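Local structure of dimethylsulfoniopropionate lyase (Roseovarius nubinhibens, 4B29) at residues A27-W38 / L85-V96; S157-L167 / M174-P184. The protein probably cleaves dimethylsulfoniopropionate with release of dimethyl sulfide, using a zinc-containing cupin-type barrel. One frame throughout, in Å; residues are numbered along the deposited sequence. Where two conformers were deposited one is given.

Contact 1: residues A27-W38 / L85-V96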
loop_
_atom_site.group_PDB
_atom_site.type_symbol
_atom_site.label_atom_id
_atom_site.label_comp_id
_atom_site.label_asym_id
_atom_site.label_seq_id
_atom_site.Cartn_x
_atom_site.Cartn_y
_atom_site.Cartn_z
ATOM N N ALA A 27 -4.437 17.766 -2.372
ATOM C CA ALA A 27 -3.337 16.776 -2.614
ATOM C C ALA A 27 -3.986 15.372 -2.580
ATOM O O ALA A 27 -3.663 14.531 -3.419
ATOM C CB ALA A 27 -2.273 16.876 -1.568
ATOM N N LEU A 28 -4.893 15.139 -1.622
ATOM C CA LEU A 28 -5.518 13.791 -1.522
ATOM C C LEU A 28 -6.501 13.557 -2.634
ATOM O O LEU A 28 -6.660 12.425 -3.099
ATOM C CB LEU A 28 -6.184 13.566 -0.161
ATOM C CG LEU A 28 -5.160 13.623 1.009
ATOM C CD1 LEU A 28 -5.765 13.160 2.272
ATOM C CD2 LEU A 28 -3.853 12.937 0.768
ATOM N N THR A 29 -7.191 14.615 -3.086
ATOM C CA THR A 29 -8.109 14.470 -4.211
ATOM C C THR A 29 -7.338 14.161 -5.503
ATOM O O THR A 29 -7.752 13.331 -6.294
ATOM C CB THR A 29 -9.023 15.719 -4.335
ATOM O OG1 THR A 29 -9.761 15.806 -3.107
ATOM C CG2 THR A 29 -9.991 15.560 -5.518
ATOM N N HIS A 30 -6.174 14.817 -5.669
ATOM C CA HIS A 30 -5.356 14.563 -6.833
ATOM C C HIS A 30 -4.831 13.102 -6.760
ATOM O O HIS A 30 -4.819 12.395 -7.792
ATOM C CB HIS A 30 -4.206 15.573 -6.895
ATOM C CG HIS A 30 -3.203 15.250 -7.959
ATOM N ND1 HIS A 30 -3.445 15.477 -9.302
ATOM C CD2 HIS A 30 -1.962 14.701 -7.880
ATOM C CE1 HIS A 30 -2.385 15.091 -10.005
ATOM N NE2 HIS A 30 -1.479 14.609 -9.168
ATOM N N LEU A 31 -4.468 12.683 -5.555
ATOM C CA LEU A 31 -3.977 11.300 -5.340
ATOM C C LEU A 31 -5.112 10.329 -5.674
ATOM O O LEU A 31 -4.868 9.294 -6.331
ATOM C CB LEU A 31 -3.509 11.095 -3.921
ATOM C CG LEU A 31 -3.263 9.634 -3.481
ATOM C CD1 LEU A 31 -2.242 8.926 -4.437
ATOM C CD2 LEU A 31 -2.772 9.523 -2.072
ATOM N N LEU A 32 -6.344 10.611 -5.223
ATOM C CA LEU A 32 -7.425 9.679 -5.550
ATOM C C LEU A 32 -7.647 9.541 -7.040
ATOM O O LEU A 32 -7.919 8.451 -7.542
ATOM C CB LEU A 32 -8.731 10.104 -4.817
ATOM C CG LEU A 32 -9.855 9.063 -4.906
ATOM C CD1 LEU A 32 -9.520 7.818 -4.076
ATOM C CD2 LEU A 32 -11.200 9.735 -4.395
ATOM N N GLU A 33 -7.540 10.661 -7.783
ATOM C CA GLU A 33 -7.689 10.616 -9.225
ATOM C C GLU A 33 -6.596 9.721 -9.847
ATOM O O GLU A 33 -6.880 8.961 -10.754
ATOM C CB GLU A 33 -7.614 12.041 -9.809
ATOM C CG GLU A 33 -8.804 12.922 -9.420
ATOM C CD GLU A 33 -8.553 14.435 -9.641
ATOM O OE1 GLU A 33 -7.461 14.821 -10.099
ATOM O OE2 GLU A 33 -9.454 15.245 -9.322
ATOM N N ALA A 34 -5.378 9.867 -9.363
ATOM C CA ALA A 34 -4.252 9.097 -9.882
ATOM C C ALA A 34 -4.457 7.622 -9.560
ATOM O O ALA A 34 -4.189 6.773 -10.426
ATOM C CB ALA A 34 -2.939 9.590 -9.302
ATOM N N ALA A 35 -5.018 7.341 -8.383
ATOM C CA ALA A 35 -5.293 5.929 -8.006
ATOM C C ALA A 35 -6.392 5.339 -8.872
ATOM O O ALA A 35 -6.326 4.184 -9.286
ATOM C CB ALA A 35 -5.644 5.834 -6.517
ATOM N N ARG A 36 -7.426 6.126 -9.189
ATOM C CA ARG A 36 -8.496 5.665 -10.027
ATOM C C ARG A 36 -7.977 5.360 -11.439
ATOM O O ARG A 36 -8.341 4.340 -12.066
ATOM C CB ARG A 36 -9.605 6.728 -10.094
ATOM C CG ARG A 36 -10.817 6.235 -10.901
ATOM C CD ARG A 36 -11.997 7.247 -10.890
ATOM N NE ARG A 36 -13.120 6.627 -11.605
ATOM C CZ ARG A 36 -14.416 6.914 -11.423
ATOM N NH1 ARG A 36 -14.796 7.837 -10.530
ATOM N NH2 ARG A 36 -15.343 6.249 -12.117
ATOM N N ASP A 37 -7.120 6.247 -11.940
ATOM C CA ASP A 37 -6.566 6.061 -13.287
ATOM C C ASP A 37 -5.710 4.768 -13.304
ATOM O O ASP A 37 -5.746 4.020 -14.302
ATOM C CB ASP A 37 -5.631 7.229 -13.643
ATOM C CG ASP A 37 -6.389 8.539 -13.979
ATOM O OD1 ASP A 37 -7.611 8.504 -14.238
ATOM O OD2 ASP A 37 -5.690 9.582 -14.008
ATOM N N TRP A 38 -4.960 4.574 -12.227
ATOM C CA TRP A 38 -4.087 3.365 -12.064
ATOM C C TRP A 38 -4.977 2.117 -12.077
ATOM O O TRP A 38 -4.727 1.158 -12.820
ATOM C CB TRP A 38 -3.344 3.517 -10.772
ATOM C CG TRP A 38 -2.408 2.408 -10.356
ATOM C CD1 TRP A 38 -2.602 1.525 -9.313
ATOM C CD2 TRP A 38 -1.088 2.162 -10.857
ATOM N NE1 TRP A 38 -1.451 0.746 -9.133
ATOM C CE2 TRP A 38 -0.525 1.128 -10.074
ATOM C CE3 TRP A 38 -0.313 2.751 -11.880
ATOM C CZ2 TRP A 38 0.768 0.643 -10.290
ATOM C CZ3 TRP A 38 0.988 2.261 -12.095
ATOM C CH2 TRP A 38 1.488 1.208 -11.304
ATOM N N LEU A 85 1.338 8.501 -10.371
ATOM C CA LEU A 85 0.879 7.981 -9.054
ATOM C C LEU A 85 1.960 8.089 -8.017
ATOM O O LEU A 85 1.709 8.486 -6.897
ATOM C CB LEU A 85 0.404 6.529 -9.205
ATOM C CG LEU A 85 -0.113 5.912 -7.896
ATOM C CD1 LEU A 85 -1.213 6.700 -7.165
ATOM C CD2 LEU A 85 -0.608 4.467 -8.220
ATOM N N ARG A 86 3.217 7.743 -8.373
ATOM C CA ARG A 86 4.277 7.863 -7.398
ATOM C C ARG A 86 4.377 9.331 -6.909
ATOM O O ARG A 86 4.524 9.589 -5.719
ATOM C CB ARG A 86 5.660 7.482 -8.003
ATOM C CG ARG A 86 6.753 7.553 -6.957
ATOM C CD ARG A 86 8.154 7.538 -7.660
ATOM N NE ARG A 86 8.314 8.740 -8.467
ATOM C CZ ARG A 86 9.412 8.988 -9.196
ATOM N NH1 ARG A 86 10.388 8.094 -9.218
ATOM N NH2 ARG A 86 9.528 10.107 -9.920
ATOM N N ASP A 87 4.390 10.261 -7.864
ATOM C CA ASP A 87 4.572 11.691 -7.483
ATOM C C ASP A 87 3.378 12.190 -6.680
ATOM O O ASP A 87 3.548 12.997 -5.728
ATOM C CB ASP A 87 4.818 12.546 -8.734
ATOM C CG ASP A 87 6.171 12.226 -9.400
ATOM O OD1 ASP A 87 6.971 11.414 -8.841
ATOM O OD2 ASP A 87 6.414 12.817 -10.486
ATOM N N ALA A 88 2.187 11.692 -7.021
ATOM C CA ALA A 88 0.990 12.059 -6.225
ATOM C C ALA A 88 1.091 11.542 -4.795
ATOM O O ALA A 88 0.642 12.207 -3.852
ATOM C CB ALA A 88 -0.273 11.560 -6.902
ATOM N N LEU A 89 1.683 10.344 -4.608
ATOM C CA LEU A 89 1.834 9.776 -3.301
ATOM C C LEU A 89 2.848 10.573 -2.498
ATOM O O LEU A 89 2.652 10.817 -1.318
ATOM C CB LEU A 89 2.262 8.293 -3.396
ATOM C CG LEU A 89 1.057 7.422 -3.798
ATOM C CD1 LEU A 89 1.542 6.012 -4.313
ATOM C CD2 LEU A 89 0.160 7.208 -2.544
ATOM N N VAL A 90 3.959 10.945 -3.148
ATOM C CA VAL A 90 4.977 11.746 -2.444
ATOM C C VAL A 90 4.340 13.108 -2.010
ATOM O O VAL A 90 4.534 13.521 -0.864
ATOM C CB VAL A 90 6.236 11.934 -3.315
ATOM C CG1 VAL A 90 7.179 12.962 -2.663
ATOM C CG2 VAL A 90 6.981 10.578 -3.443
ATOM N N ALA A 91 3.559 13.720 -2.888
ATOM C CA ALA A 91 2.922 15.027 -2.583
ATOM C C ALA A 91 1.871 14.889 -1.476
ATOM O O ALA A 91 1.664 15.835 -0.689
ATOM C CB ALA A 91 2.304 15.643 -3.831
ATOM N N ALA A 92 1.221 13.720 -1.397
ATOM C CA ALA A 92 0.247 13.434 -0.331
ATOM C C ALA A 92 0.846 13.110 1.006
ATOM O O ALA A 92 0.165 13.134 2.018
ATOM C CB ALA A 92 -0.683 12.239 -0.768
ATOM N N ALA A 93 2.126 12.727 1.035
ATOM C CA ALA A 93 2.698 12.178 2.252
ATOM C C ALA A 93 2.531 13.038 3.514
ATOM O O ALA A 93 2.309 12.493 4.574
ATOM C CB ALA A 93 4.179 11.753 2.041
ATOM N N PRO A 94 2.668 14.380 3.400
ATOM C CA PRO A 94 2.506 15.205 4.623
ATOM C C PRO A 94 1.064 15.408 5.059
ATOM O O PRO A 94 0.812 16.103 6.050
ATOM C CB PRO A 94 3.065 16.593 4.204
ATOM C CG PRO A 94 3.826 16.371 2.942
ATOM C CD PRO A 94 3.177 15.160 2.256
ATOM N N HIS A 95 0.135 14.780 4.344
ATOM C CA HIS A 95 -1.311 15.035 4.539
ATOM C C HIS A 95 -2.071 13.789 4.919
ATOM O O HIS A 95 -3.263 13.887 5.239
ATOM C CB HIS A 95 -1.907 15.574 3.258
ATOM C CG HIS A 95 -1.290 16.863 2.826
ATOM N ND1 HIS A 95 -1.393 18.017 3.585
ATOM C CD2 HIS A 95 -0.545 17.179 1.744
ATOM C CE1 HIS A 95 -0.733 18.993 2.978
ATOM N NE2 HIS A 95 -0.220 18.517 1.852
ATOM N N VAL A 96 -1.419 12.631 4.884
ATOM C CA VAL A 96 -2.147 11.390 5.184
ATOM C C VAL A 96 -1.983 10.947 6.603
ATOM O O VAL A 96 -1.060 11.376 7.327
ATOM C CB VAL A 96 -1.754 10.224 4.222
ATOM C CG1 VAL A 96 -2.060 10.582 2.763
ATOM C CG2 VAL A 96 -0.282 9.849 4.403
HETATM O O HOH W 1 -1.113 14.341 -4.550
#
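A nearly antiparallel helix pair, L31 and A34 of 27-38 against L85 and A88 of 85-92, packs with its axes 8.9 Å apart. Two leucines are the knobs. L31 sits in a hole made by L85, A88, L89 and A92. Its CD1 lies 3.5 Å from L89 CD2, while CD2 turns to A92 CB. L85 returns the fit among L31, A34, A35 and W38. Its CG is anti to the backbone N (chi1 -179°), and the two methyls part from there. CD1 goes to L31 and A34, and CD2 makes a CH-pi contact over one face of the W38 indole, 3.5 Å from the five-membered ring centroid. The W38 N-H bonds S157 OG. The pair lies against the cupin sheet: L31 and A35 touch L120, and L89 touches F118 and L199. The backbones come closest at L31 CA and A88 CA, 5.1 Å. A34 CB faces A88 CB at 4.1 Å. H30 CD2 lies 3.7 Å from A88 CB. No direct hydrogen bond joins the helices. One water bridges them, donating to A27 O and A88 O, both at 2.8 Å. In the loop that follows, V96 CG1 is 3.6 Å from L28 CD2.

Contact 2: residues S157-L167 / M174-P184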
loop_
_atom_site.group_PDB
_atom_site.type_symbol
_atom_site.label_atom_id
_atom_site.label_comp_id
_atom_site.label_asym_id
_atom_site.label_seq_id
_atom_site.Cartn_x
_atom_site.Cartn_y
_atom_site.Cartn_z
ATOM N N SER A 157 -0.203 -4.006 -5.913
ATOM C CA SER A 157 0.492 -3.492 -7.122
ATOM C C SER A 157 1.723 -2.773 -6.628
ATOM O O SER A 157 1.750 -2.231 -5.510
ATOM C CB SER A 157 -0.381 -2.552 -8.000
ATOM O OG SER A 157 -0.588 -1.283 -7.350
ATOM N N VAL A 158 2.751 -2.761 -7.491
ATOM C CA VAL A 158 3.924 -1.958 -7.195
ATOM C C VAL A 158 3.838 -0.600 -7.922
ATOM O O VAL A 158 3.601 -0.554 -9.128
ATOM C CB VAL A 158 5.183 -2.709 -7.702
ATOM C CG1 VAL A 158 6.470 -1.859 -7.312
ATOM C CG2 VAL A 158 5.224 -4.068 -6.986
ATOM N N VAL A 159 4.060 0.483 -7.167
ATOM C CA VAL A 159 4.014 1.810 -7.789
ATOM C C VAL A 159 5.421 2.210 -8.188
ATOM O O VAL A 159 5.606 2.697 -9.321
ATOM C CB VAL A 159 3.449 2.878 -6.819
ATOM C CG1 VAL A 159 3.390 4.267 -7.517
ATOM C CG2 VAL A 159 1.989 2.446 -6.432
ATOM N N SER A 160 6.341 2.019 -7.270
ATOM C CA SER A 160 7.746 2.403 -7.601
ATOM C C SER A 160 8.683 1.565 -6.772
ATOM O O SER A 160 8.306 0.944 -5.741
ATOM C CB SER A 160 7.941 3.935 -7.383
ATOM O OG SER A 160 7.561 4.335 -6.072
ATOM N N GLY A 161 9.940 1.490 -7.202
ATOM C CA GLY A 161 10.873 0.620 -6.477
ATOM C C GLY A 161 10.671 -0.828 -6.928
ATOM O O GLY A 161 10.195 -1.089 -8.047
ATOM N N ARG A 162 11.043 -1.758 -6.058
ATOM C CA ARG A 162 10.934 -3.204 -6.375
ATOM C C ARG A 162 11.198 -3.993 -5.117
ATOM O O ARG A 162 11.845 -3.512 -4.158
ATOM C CB ARG A 162 11.919 -3.587 -7.503
ATOM C CG ARG A 162 13.323 -3.562 -7.065
ATOM C CD ARG A 162 14.286 -3.780 -8.319
ATOM N NE ARG A 162 14.407 -5.079 -8.969
ATOM C CZ ARG A 162 15.275 -6.051 -8.610
ATOM N NH1 ARG A 162 16.036 -5.931 -7.533
ATOM N NH2 ARG A 162 15.389 -7.168 -9.325
ATOM N N ALA A 163 10.638 -5.204 -5.056
ATOM C CA ALA A 163 10.886 -6.051 -3.911
ATOM C C ALA A 163 10.602 -7.504 -4.239
ATOM O O ALA A 163 9.934 -7.788 -5.225
ATOM C CB ALA A 163 9.987 -5.606 -2.671
ATOM N N LEU A 164 11.083 -8.385 -3.358
ATOM C CA LEU A 164 10.874 -9.823 -3.503
ATOM C C LEU A 164 9.690 -10.228 -2.644
ATOM O O LEU A 164 9.737 -10.038 -1.421
ATOM C CB LEU A 164 12.156 -10.564 -3.070
ATOM C CG LEU A 164 12.085 -12.071 -3.275
ATOM C CD1 LEU A 164 11.946 -12.419 -4.760
ATOM C CD2 LEU A 164 13.394 -12.674 -2.605
ATOM N N PHE A 165 8.674 -10.803 -3.305
ATOM C CA PHE A 165 7.413 -11.207 -2.657
ATOM C C PHE A 165 7.331 -12.698 -2.433
ATOM O O PHE A 165 7.531 -13.477 -3.373
ATOM C CB PHE A 165 6.241 -10.762 -3.523
ATOM C CG PHE A 165 5.947 -9.292 -3.391
ATOM C CD1 PHE A 165 6.759 -8.309 -4.024
ATOM C CD2 PHE A 165 4.894 -8.889 -2.548
ATOM C CE1 PHE A 165 6.494 -6.936 -3.888
ATOM C CE2 PHE A 165 4.591 -7.497 -2.412
ATOM C CZ PHE A 165 5.376 -6.539 -3.075
ATOM N N HIS A 166 7.047 -13.071 -1.175
ATOM C CA HIS A 166 6.926 -14.455 -0.730
ATOM C C HIS A 166 5.467 -14.771 -0.425
ATOM O O HIS A 166 4.751 -13.895 0.124
ATOM C CB HIS A 166 7.697 -14.655 0.584
ATOM C CG HIS A 166 9.124 -14.192 0.525
ATOM N ND1 HIS A 166 10.109 -14.928 -0.118
ATOM C CD2 HIS A 166 9.730 -13.091 1.026
ATOM C CE1 HIS A 166 11.267 -14.284 -0.014
ATOM N NE2 HIS A 166 11.068 -13.174 0.686
ATOM N N LEU A 167 5.044 -15.972 -0.775
ATOM C CA LEU A 167 3.654 -16.406 -0.454
ATOM C C LEU A 167 3.655 -17.881 -0.192
ATOM O O LEU A 167 4.199 -18.650 -0.985
ATOM C CB LEU A 167 2.743 -16.080 -1.673
ATOM C CG LEU A 167 1.286 -16.552 -1.630
ATOM C CD1 LEU A 167 0.522 -15.906 -0.434
ATOM C CD2 LEU A 167 0.577 -16.265 -2.975
ATOM N N MET A 174 9.884 -11.397 -7.950
ATOM C CA MET A 174 10.477 -10.088 -7.774
ATOM C C MET A 174 9.653 -9.117 -8.602
ATOM O O MET A 174 9.551 -9.276 -9.833
ATOM C CB MET A 174 11.918 -10.147 -8.333
ATOM C CG MET A 174 12.652 -8.835 -8.132
ATOM S SD MET A 174 13.074 -8.424 -6.439
ATOM C CE MET A 174 14.502 -9.505 -6.153
ATOM N N LEU A 175 8.940 -8.194 -7.930
ATOM C CA LEU A 175 7.988 -7.340 -8.649
ATOM C C LEU A 175 8.468 -5.909 -8.802
ATOM O O LEU A 175 9.045 -5.341 -7.857
ATOM C CB LEU A 175 6.648 -7.274 -7.861
ATOM C CG LEU A 175 6.019 -8.672 -7.639
ATOM C CD1 LEU A 175 4.685 -8.448 -6.892
ATOM C CD2 LEU A 175 5.831 -9.460 -8.986
ATOM N N GLU A 176 8.213 -5.376 -9.994
ATOM C CA GLU A 176 8.599 -4.035 -10.421
ATOM C C GLU A 176 7.319 -3.251 -10.737
ATOM O O GLU A 176 6.211 -3.832 -10.770
ATOM C CB GLU A 176 9.478 -4.169 -11.687
ATOM C CG GLU A 176 10.830 -4.710 -11.173
ATOM C CD GLU A 176 11.975 -4.723 -12.135
ATOM O OE1 GLU A 176 11.837 -4.289 -13.305
ATOM O OE2 GLU A 176 13.048 -5.184 -11.668
ATOM N N PRO A 177 7.445 -1.947 -11.034
ATOM C CA PRO A 177 6.230 -1.085 -11.153
ATOM C C PRO A 177 5.163 -1.548 -12.127
ATOM O O PRO A 177 5.438 -1.884 -13.298
ATOM C CB PRO A 177 6.800 0.257 -11.600
ATOM C CG PRO A 177 8.173 0.312 -10.826
ATOM C CD PRO A 177 8.688 -1.137 -10.989
ATOM N N GLY A 178 3.924 -1.629 -11.620
ATOM C CA GLY A 178 2.780 -2.060 -12.406
ATOM C C GLY A 178 2.463 -3.554 -12.297
ATOM O O GLY A 178 1.359 -3.971 -12.692
ATOM N N GLN A 179 3.431 -4.355 -11.804
ATOM C CA GLN A 179 3.163 -5.777 -11.591
ATOM C C GLN A 179 2.261 -5.904 -10.366
ATOM O O GLN A 179 2.219 -4.999 -9.535
ATOM C CB GLN A 179 4.458 -6.567 -11.415
ATOM C CG GLN A 179 5.218 -6.651 -12.769
ATOM C CD GLN A 179 6.419 -7.553 -12.606
ATOM O OE1 GLN A 179 7.479 -7.120 -12.144
ATOM N NE2 GLN A 179 6.254 -8.794 -12.982
ATOM N N THR A 180 1.542 -7.024 -10.300
ATOM C CA THR A 180 0.567 -7.248 -9.206
ATOM C C THR A 180 0.749 -8.617 -8.608
ATOM O O THR A 180 1.433 -9.506 -9.184
ATOM C CB THR A 180 -0.899 -7.138 -9.712
ATOM O OG1 THR A 180 -1.223 -8.187 -10.670
ATOM C CG2 THR A 180 -1.155 -5.727 -10.344
ATOM N N ARG A 181 0.166 -8.826 -7.429
ATOM C CA ARG A 181 0.134 -10.178 -6.904
ATOM C C ARG A 181 -1.105 -10.375 -6.038
ATOM O O ARG A 181 -1.328 -9.528 -5.148
ATOM C CB ARG A 181 1.347 -10.492 -6.070
ATOM C CG ARG A 181 1.384 -12.076 -5.998
ATOM C CD ARG A 181 2.234 -12.649 -4.916
ATOM N NE ARG A 181 2.405 -14.046 -5.309
ATOM C CZ ARG A 181 3.500 -14.758 -5.100
ATOM N NH1 ARG A 181 4.479 -14.285 -4.359
ATOM N NH2 ARG A 181 3.551 -15.967 -5.647
ATOM N N PHE A 182 -1.833 -11.484 -6.285
ATOM C CA PHE A 182 -3.021 -11.817 -5.468
ATOM C C PHE A 182 -2.606 -12.629 -4.233
ATOM O O PHE A 182 -1.821 -13.611 -4.354
ATOM C CB PHE A 182 -3.929 -12.668 -6.328
ATOM C CG PHE A 182 -5.114 -13.240 -5.601
ATOM C CD1 PHE A 182 -6.116 -12.393 -5.148
ATOM C CD2 PHE A 182 -5.250 -14.600 -5.450
ATOM C CE1 PHE A 182 -7.250 -12.907 -4.513
ATOM C CE2 PHE A 182 -6.425 -15.143 -4.803
ATOM C CZ PHE A 182 -7.402 -14.281 -4.344
ATOM N N HIS A 183 -3.113 -12.249 -3.062
ATOM C CA HIS A 183 -2.914 -13.046 -1.845
ATOM C C HIS A 183 -4.244 -13.627 -1.411
ATOM O O HIS A 183 -5.142 -12.891 -1.026
ATOM C CB HIS A 183 -2.381 -12.180 -0.705
ATOM C CG HIS A 183 -0.971 -11.702 -0.940
ATOM N ND1 HIS A 183 -0.484 -10.534 -0.390
ATOM C CD2 HIS A 183 0.016 -12.195 -1.725
ATOM C CE1 HIS A 183 0.779 -10.368 -0.777
ATOM N NE2 HIS A 183 1.108 -11.369 -1.571
ATOM N N PRO A 184 -4.407 -14.946 -1.521
ATOM C CA PRO A 184 -5.683 -15.540 -1.146
ATOM C C PRO A 184 -5.895 -15.437 0.364
ATOM O O PRO A 184 -4.951 -15.241 1.149
ATOM C CB PRO A 184 -5.568 -17.030 -1.535
ATOM C CG PRO A 184 -4.270 -17.150 -2.272
ATOM C CD PRO A 184 -3.419 -15.899 -2.087
HETATM O O HOH W 2 3.663 -12.441 -2.026
#
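R162 and E176 form a salt bridge beside the hairpin of strands 163-167 and 173-175. NE of R162 gives OE2 of E176 a hydrogen bond of 3.0 Å, in the guanidinium plane but on the anti side of the carboxylate and 25° out of its plane. The two side chains run alongside each other with their planes 66° apart. M174 lies over one guanidinium face, with SD above its centre; bends at chi2 and chi3 fold the thioether back over it. Next to this, A163 and L175 are a hydrogen-bonded antiparallel pair, and L175 N to A163 O is 2.9 Å. L175 points into the barrel interior, where CD1 makes a CH-pi contact over the F165 face, 3.8 Å from the ring centroid, and CB meets V158 CG2. V159 and S160 both face L199 as a classic beta bulge. The corner falls at S160, within it, and takes the chain from one sheet of the cupin barrel to the other. The second segment follows through a type II turn from E176 to Q179. G178 N donates to V158 O at 2.7 Å, and V158 N to Q179 O at 3.1 Å. E176 N is held by Q179 OE1. Further along, L167 CB sits over one face of the R181 guanidinium, 3.7 Å from NH1. A water accepts from R181 NH1 and also bonds H183 NE2 at 2.8 Å. R181 NH2 bonds P171 O. H183 ND1 bonds E154 OE1, and its ring stacks on H189; E154 and H189 bind the zinc ion with H150.

Overall arrangement
Contact 1 joins two helices on the outside of the barrel, yet most of its touching residues are buried, since the pair rests on the sheet. Contact 2 lies within the barrel itself and is only partly buried, with E176 and Q179 exposed. Each has one methyl over an aromatic face among its apolar contacts. The difference is in the polar bonds: a single water links the helices, whereas backbone hydrogen bonds and a salt bridge join the strands and turn. Contact 2 borders the zinc site through H183, a second-shell residue behind E154 and H189; contact 1 is away from it. The W38-S157 bond links the two contacts, and R86 packs on V159 and S160.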